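Local structure of glucosidase 2 subunit beta (Schizosaccharomyces pombe, 4XQM) at residues A[31-35]-A[46-50]; A[19-23]-A[85-91]. The protein recognises high-mannose N-glycans through its mannose-binding MRH domain, the part described here, and retains the catalytic alpha subunit of glucosidase II in the endoplasmic reticulum. One frame throughout, in Å; residues are numbered along the deposited sequence.

Contact 1: residues A[31-35]-A[46-50]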
loop_
_atom_site.group_PDB
_atom_site.type_symbol
_atom_site.label_atom_id
_atom_site.label_comp_id
_atom_site.label_asym_id
_atom_site.label_seq_id
_atom_site.Cartn_x
_atom_site.Cartn_y
_atom_site.Cartn_z
ATOM N N ILE A 31 -5.558 -2.046 11.209
ATOM C CA ILE A 31 -5.962 -0.694 10.846
ATOM C C ILE A 31 -6.024 -0.506 9.325
ATOM O O ILE A 31 -5.063 -0.832 8.618
ATOM C CB ILE A 31 -4.997 0.344 11.459
ATOM C CG1 ILE A 31 -4.911 0.167 12.979
ATOM C CG2 ILE A 31 -5.444 1.759 11.102
ATOM C CD1 ILE A 31 -3.869 1.072 13.640
ATOM N N LEU A 32 -7.148 0.008 8.816
ATOM C CA LEU A 32 -7.258 0.312 7.390
ATOM C C LEU A 32 -6.454 1.566 7.050
ATOM O O LEU A 32 -6.720 2.647 7.591
ATOM C CB LEU A 32 -8.719 0.525 6.971
ATOM C CG LEU A 32 -8.929 0.951 5.507
ATOM C CD1 LEU A 32 -8.565 -0.185 4.553
ATOM C CD2 LEU A 32 -10.373 1.378 5.279
ATOM N N LEU A 33 -5.480 1.420 6.151
ATOM C CA LEU A 33 -4.716 2.571 5.665
ATOM C C LEU A 33 -5.399 3.261 4.492
ATOM O O LEU A 33 -5.184 4.443 4.248
ATOM C CB LEU A 33 -3.301 2.142 5.270
ATOM C CG LEU A 33 -2.221 2.398 6.322
ATOM C CD1 LEU A 33 -2.708 2.125 7.746
ATOM C CD2 LEU A 33 -0.927 1.659 6.011
ATOM N N GLY A 34 -6.216 2.524 3.752
ATOM C CA GLY A 34 -6.925 3.105 2.633
ATOM C C GLY A 34 -7.497 2.066 1.696
ATOM O O GLY A 34 -7.022 0.927 1.659
ATOM N N ASN A 35 -8.511 2.477 0.943
ATOM C CA ASN A 35 -9.109 1.668 -0.104
ATOM C C ASN A 35 -8.638 2.185 -1.445
ATOM O O ASN A 35 -8.412 3.385 -1.607
ATOM C CB ASN A 35 -10.630 1.756 0.002
ATOM C CG ASN A 35 -11.114 1.622 1.434
ATOM O OD1 ASN A 35 -10.640 0.760 2.176
ATOM N ND2 ASN A 35 -12.048 2.482 1.836
ATOM N N TYR A 46 -4.341 4.828 -2.375
ATOM C CA TYR A 46 -5.343 4.251 -1.491
ATOM C C TYR A 46 -5.791 5.354 -0.526
ATOM O O TYR A 46 -4.957 6.059 0.045
ATOM C CB TYR A 46 -4.754 3.070 -0.703
ATOM C CG TYR A 46 -4.480 1.827 -1.522
ATOM C CD1 TYR A 46 -3.357 1.738 -2.350
ATOM C CD2 TYR A 46 -5.334 0.733 -1.455
ATOM C CE1 TYR A 46 -3.109 0.586 -3.100
ATOM C CE2 TYR A 46 -5.092 -0.419 -2.191
ATOM C CZ TYR A 46 -3.982 -0.486 -3.008
ATOM O OH TYR A 46 -3.762 -1.637 -3.734
ATOM N N GLU A 47 -7.103 5.508 -0.348
ATOM C CA GLU A 47 -7.646 6.660 0.381
ATOM C C GLU A 47 -8.699 6.269 1.422
ATOM O O GLU A 47 -9.170 5.126 1.445
ATOM C CB GLU A 47 -8.220 7.678 -0.623
ATOM C CG GLU A 47 -7.196 8.167 -1.619
ATOM C CD GLU A 47 -7.763 9.144 -2.630
ATOM O OE1 GLU A 47 -8.986 9.411 -2.593
ATOM O OE2 GLU A 47 -6.974 9.644 -3.464
ATOM N N ASN A 48 -9.060 7.229 2.273
ATOM C CA ASN A 48 -10.167 7.079 3.222
ATOM C C ASN A 48 -9.992 5.947 4.223
ATOM O O ASN A 48 -10.938 5.215 4.523
ATOM C CB ASN A 48 -11.508 6.925 2.487
ATOM C CG ASN A 48 -11.620 7.837 1.294
ATOM O OD1 ASN A 48 -11.900 7.387 0.182
ATOM N ND2 ASN A 48 -11.386 9.127 1.506
ATOM N N GLY A 49 -8.782 5.815 4.758
ATOM C CA GLY A 49 -8.521 4.843 5.800
ATOM C C GLY A 49 -9.049 5.307 7.152
ATOM O O GLY A 49 -9.758 6.318 7.243
ATOM N N GLN A 50 -8.684 4.571 8.195
ATOM C CA GLN A 50 -9.169 4.818 9.550
ATOM C C GLN A 50 -8.709 6.171 10.090
ATOM O O GLN A 50 -7.633 6.676 9.723
ATOM C CB GLN A 50 -8.698 3.693 10.487
ATOM C CG GLN A 50 -9.149 3.870 11.943
ATOM C CD GLN A 50 -8.672 2.757 12.869
ATOM O OE1 GLN A 50 -7.941 3.001 13.839
ATOM N NE2 GLN A 50 -9.110 1.532 12.590
HETATM O O HOH W 1 -12.687 4.668 -0.175
#
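Asn35 and Glu47 meet as an antiparallel, hydrogen-bonded pair, and around them strands 31-40 and 43-48 of the hairpin pack closely. Asn35 N donates to Glu47 O at 2.8 Å, and Glu47 N returns an equally short bond to Asn35 O. That same Asn35 O also receives the CA-H of Tyr46, the carbon lying 3.2 Å from it. Next door the backbone of Gly34 comes so close that its CA lies 3.2 Å from Glu47 O, glycine to carbonyl with no side chain between. Gly34 is itself part of a classic beta bulge, in which it and Leu33 both face Val26 of strand 25-28, and its extended backbone angles are ones that suit glycine. The Tyr46 ring turns its edge to this backbone, CD2 standing 3.5 Å from Gly34 O near the ring plane, while its hydroxyl is hydrogen-bonded to Val21 O, outside these strands.

Beyond Gly49, which also packs closely on Leu32 and Leu33 through its backbone, the regular pairing gives way to one nearly straight bond from Gln50 N to Leu32 O (170° at the hydrogen). Gln50 then runs out extended, its CG anti to the backbone N (chi1 179°), and crosses Ile31 at about a right angle, so that Ile31 CG2 rests 3.8 Å from Gln50 CD. On the Asn35 side the link is looser: a water accepts from Asn35 ND2 and donates to Asn48 OD1. The chemistry thus implies a hairpin held by short, nearly straight backbone bonds, with the side-chain amides of Asn35 and Asn48 joined through a water and with Ile31, at its far end, touching the bound mannose.

Contact 2: residues A[19-23]-A[85-91]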
loop_
_atom_site.group_PDB
_atom_site.type_symbol
_atom_site.label_atom_id
_atom_site.label_comp_id
_atom_site.label_asym_id
_atom_site.label_seq_id
_atom_site.Cartn_x
_atom_site.Cartn_y
_atom_site.Cartn_z
ATOM N N LYS A 19 0.045 -4.977 4.967
ATOM C CA LYS A 19 -0.559 -5.840 3.971
ATOM C C LYS A 19 -1.099 -4.979 2.851
ATOM O O LYS A 19 -1.974 -4.131 3.075
ATOM C CB LYS A 19 -1.681 -6.654 4.600
ATOM C CG LYS A 19 -2.446 -7.542 3.651
ATOM C CD LYS A 19 -3.500 -8.312 4.451
ATOM C CE LYS A 19 -2.907 -8.868 5.758
ATOM N NZ LYS A 19 -3.938 -9.445 6.676
ATOM N N VAL A 20 -0.547 -5.168 1.655
ATOM C CA VAL A 20 -1.027 -4.471 0.470
ATOM C C VAL A 20 -1.765 -5.470 -0.400
ATOM O O VAL A 20 -1.212 -6.513 -0.755
ATOM C CB VAL A 20 0.127 -3.864 -0.363
ATOM C CG1 VAL A 20 -0.409 -3.251 -1.661
ATOM C CG2 VAL A 20 0.879 -2.809 0.460
ATOM N N VAL A 21 -3.020 -5.158 -0.712
ATOM C CA VAL A 21 -3.782 -5.950 -1.667
ATOM C C VAL A 21 -4.072 -5.082 -2.893
ATOM O O VAL A 21 -4.787 -4.076 -2.807
ATOM C CB VAL A 21 -5.084 -6.468 -1.058
ATOM C CG1 VAL A 21 -5.737 -7.442 -2.025
ATOM C CG2 VAL A 21 -4.800 -7.169 0.244
ATOM N N PHE A 22 -3.509 -5.461 -4.038
ATOM C CA PHE A 22 -3.642 -4.623 -5.237
ATOM C C PHE A 22 -5.111 -4.383 -5.604
ATOM O O PHE A 22 -5.903 -5.328 -5.675
ATOM C CB PHE A 22 -2.886 -5.224 -6.431
ATOM C CG PHE A 22 -1.378 -5.218 -6.284
ATOM C CD1 PHE A 22 -0.725 -4.232 -5.546
ATOM C CD2 PHE A 22 -0.614 -6.201 -6.911
ATOM C CE1 PHE A 22 0.680 -4.237 -5.433
ATOM C CE2 PHE A 22 0.771 -6.214 -6.799
ATOM C CZ PHE A 22 1.419 -5.239 -6.064
ATOM N N TYR A 23 -5.461 -3.108 -5.797
ATOM C CA TYR A 23 -6.795 -2.689 -6.238
ATOM C C TYR A 23 -7.897 -2.974 -5.224
ATOM O O TYR A 23 -9.086 -2.902 -5.549
ATOM C CB TYR A 23 -7.147 -3.312 -7.595
ATOM C CG TYR A 23 -6.233 -2.886 -8.720
ATOM C CD1 TYR A 23 -5.790 -1.572 -8.827
ATOM C CD2 TYR A 23 -5.794 -3.801 -9.665
ATOM C CE1 TYR A 23 -4.946 -1.183 -9.869
ATOM C CE2 TYR A 23 -4.967 -3.424 -10.698
ATOM C CZ TYR A 23 -4.541 -2.125 -10.801
ATOM O OH TYR A 23 -3.703 -1.768 -11.835
ATOM N N ILE A 85 4.509 3.813 0.358
ATOM C CA ILE A 85 4.936 2.417 0.320
ATOM C C ILE A 85 5.536 2.108 -1.033
ATOM O O ILE A 85 4.878 2.297 -2.066
ATOM C CB ILE A 85 3.752 1.467 0.580
ATOM C CG1 ILE A 85 3.047 1.846 1.886
ATOM C CG2 ILE A 85 4.238 0.021 0.646
ATOM C CD1 ILE A 85 1.844 0.977 2.229
ATOM N N LYS A 86 6.783 1.649 -1.030
ATOM C CA LYS A 86 7.448 1.227 -2.263
ATOM C C LYS A 86 7.436 -0.298 -2.368
ATOM O O LYS A 86 7.690 -0.997 -1.378
ATOM C CB LYS A 86 8.883 1.760 -2.304
ATOM C CG LYS A 86 9.603 1.496 -3.627
ATOM C CD LYS A 86 10.909 2.286 -3.700
ATOM C CE LYS A 86 11.774 1.793 -4.852
ATOM N NZ LYS A 86 13.156 2.366 -4.805
ATOM N N MET A 87 7.126 -0.809 -3.560
ATOM C CA MET A 87 7.040 -2.248 -3.781
ATOM C C MET A 87 7.705 -2.688 -5.072
ATOM O O MET A 87 7.866 -1.898 -5.989
ATOM C CB MET A 87 5.572 -2.688 -3.859
ATOM C CG MET A 87 4.743 -2.373 -2.642
ATOM S SD MET A 87 3.098 -3.104 -2.781
ATOM C CE MET A 87 3.489 -4.852 -2.872
ATOM N N LYS A 88 8.068 -3.964 -5.132
ATOM C CA LYS A 88 8.359 -4.637 -6.395
ATOM C C LYS A 88 7.328 -5.733 -6.604
ATOM O O LYS A 88 6.807 -6.299 -5.626
ATOM C CB LYS A 88 9.785 -5.202 -6.396
ATOM C CG LYS A 88 10.823 -4.096 -6.589
ATOM C CD LYS A 88 12.061 -4.254 -5.725
ATOM C CE LYS A 88 12.947 -5.382 -6.181
ATOM N NZ LYS A 88 14.406 -5.074 -5.939
ATOM N N SER A 89 7.014 -6.025 -7.867
ATOM C CA SER A 89 6.022 -7.051 -8.187
ATOM C C SER A 89 6.066 -7.383 -9.665
ATOM O O SER A 89 6.231 -6.482 -10.495
ATOM C CB SER A 89 4.602 -6.582 -7.852
ATOM O OG SER A 89 3.655 -7.541 -8.302
ATOM N N PRO A 90 5.912 -8.672 -10.001
ATOM C CA PRO A 90 5.774 -9.048 -11.413
ATOM C C PRO A 90 4.565 -8.374 -12.061
ATOM O O PRO A 90 4.549 -8.229 -13.281
ATOM C CB PRO A 90 5.566 -10.567 -11.360
ATOM C CG PRO A 90 6.172 -10.992 -10.071
ATOM C CD PRO A 90 5.939 -9.848 -9.112
ATOM N N ALA A 91 3.584 -7.943 -11.266
ATOM C CA ALA A 91 2.420 -7.231 -11.805
ATOM C C ALA A 91 2.830 -5.981 -12.582
ATOM O O ALA A 91 2.117 -5.542 -13.497
ATOM C CB ALA A 91 1.474 -6.846 -10.698
#
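Met87 SD packs against both Val20 and Phe22 and makes the central contact of this pairing, a worked example of how side chains join two strands whose backbones lie far apart. The Val20 and Met87 side chains reach toward each other tip to tip, with Val20 CG1 3.7 Å from Met87 SD. The sulfur is also 3.8 Å from Phe22 CE1 and 5.0 Å from the ring centroid, 74° off the ring normal, which makes this an edge-on Met-aromatic contact. A bend at the end of the methionine chain (chi3 62°) brings its methyl toward the outer end of the ring, Met87 CE lying 3.8 Å from Phe22 CZ. At the ring edge Ser89 OG lies in the plane, 3.5 Å from Phe22 CE2, while Ala91 CB meets this carbon obliquely. At the other end of the row, Val20 CG2 makes a lighter apolar contact with Ile85 CD1.

The serine is positioned by polar partners of its own. With OG anti to the backbone N (chi1 174°), it accepts the N-H of Ala91 at 3.0 Å, forming an ST turn across Pro90 as the strand passes into a short 3-10 segment; the hydroxyl is also hydrogen-bonded to Asn70. Its presence against a phenylalanine edge therefore buries no unpartnered hydroxyl.

Further out, backbone bonds to Thr9 and to Gly6 and Met7 fix Val20 and Phe22. Val62 touches Met87, and Val64 of the same strand, 59-66, touches both Phe22 and Ser89. Strand 82-89 runs between 59-66 and 71-77, whereas 16-21 lies between 8-13 and 25-28, and the row of Ile85, Met87 and Ser89, with Ala91 at its more open end, joins these two parts of the MRH fold through its interior.

How the contacts relate
Contact 1 is nested within the loop that contact 2 closes, and their centres lie 15 Å apart on opposite sides of the chain's centre. Tyr46 brings the two into touch: its OH probably hydrogen-bonds to Val21 O at 2.8 Å and lies 3.3 Å from Phe22 CA, so the hairpin of contact 1 meets the outgoing end of strand 16-21 directly. The two contacts differ in their relation to the sugar. In contact 1 the Ile31 side chain is about 4 Å from the mannose, whose pocket includes Gln28 and Arg58, whereas in contact 2 the Ile85 side chain remains about 10 Å away, within the apolar interior.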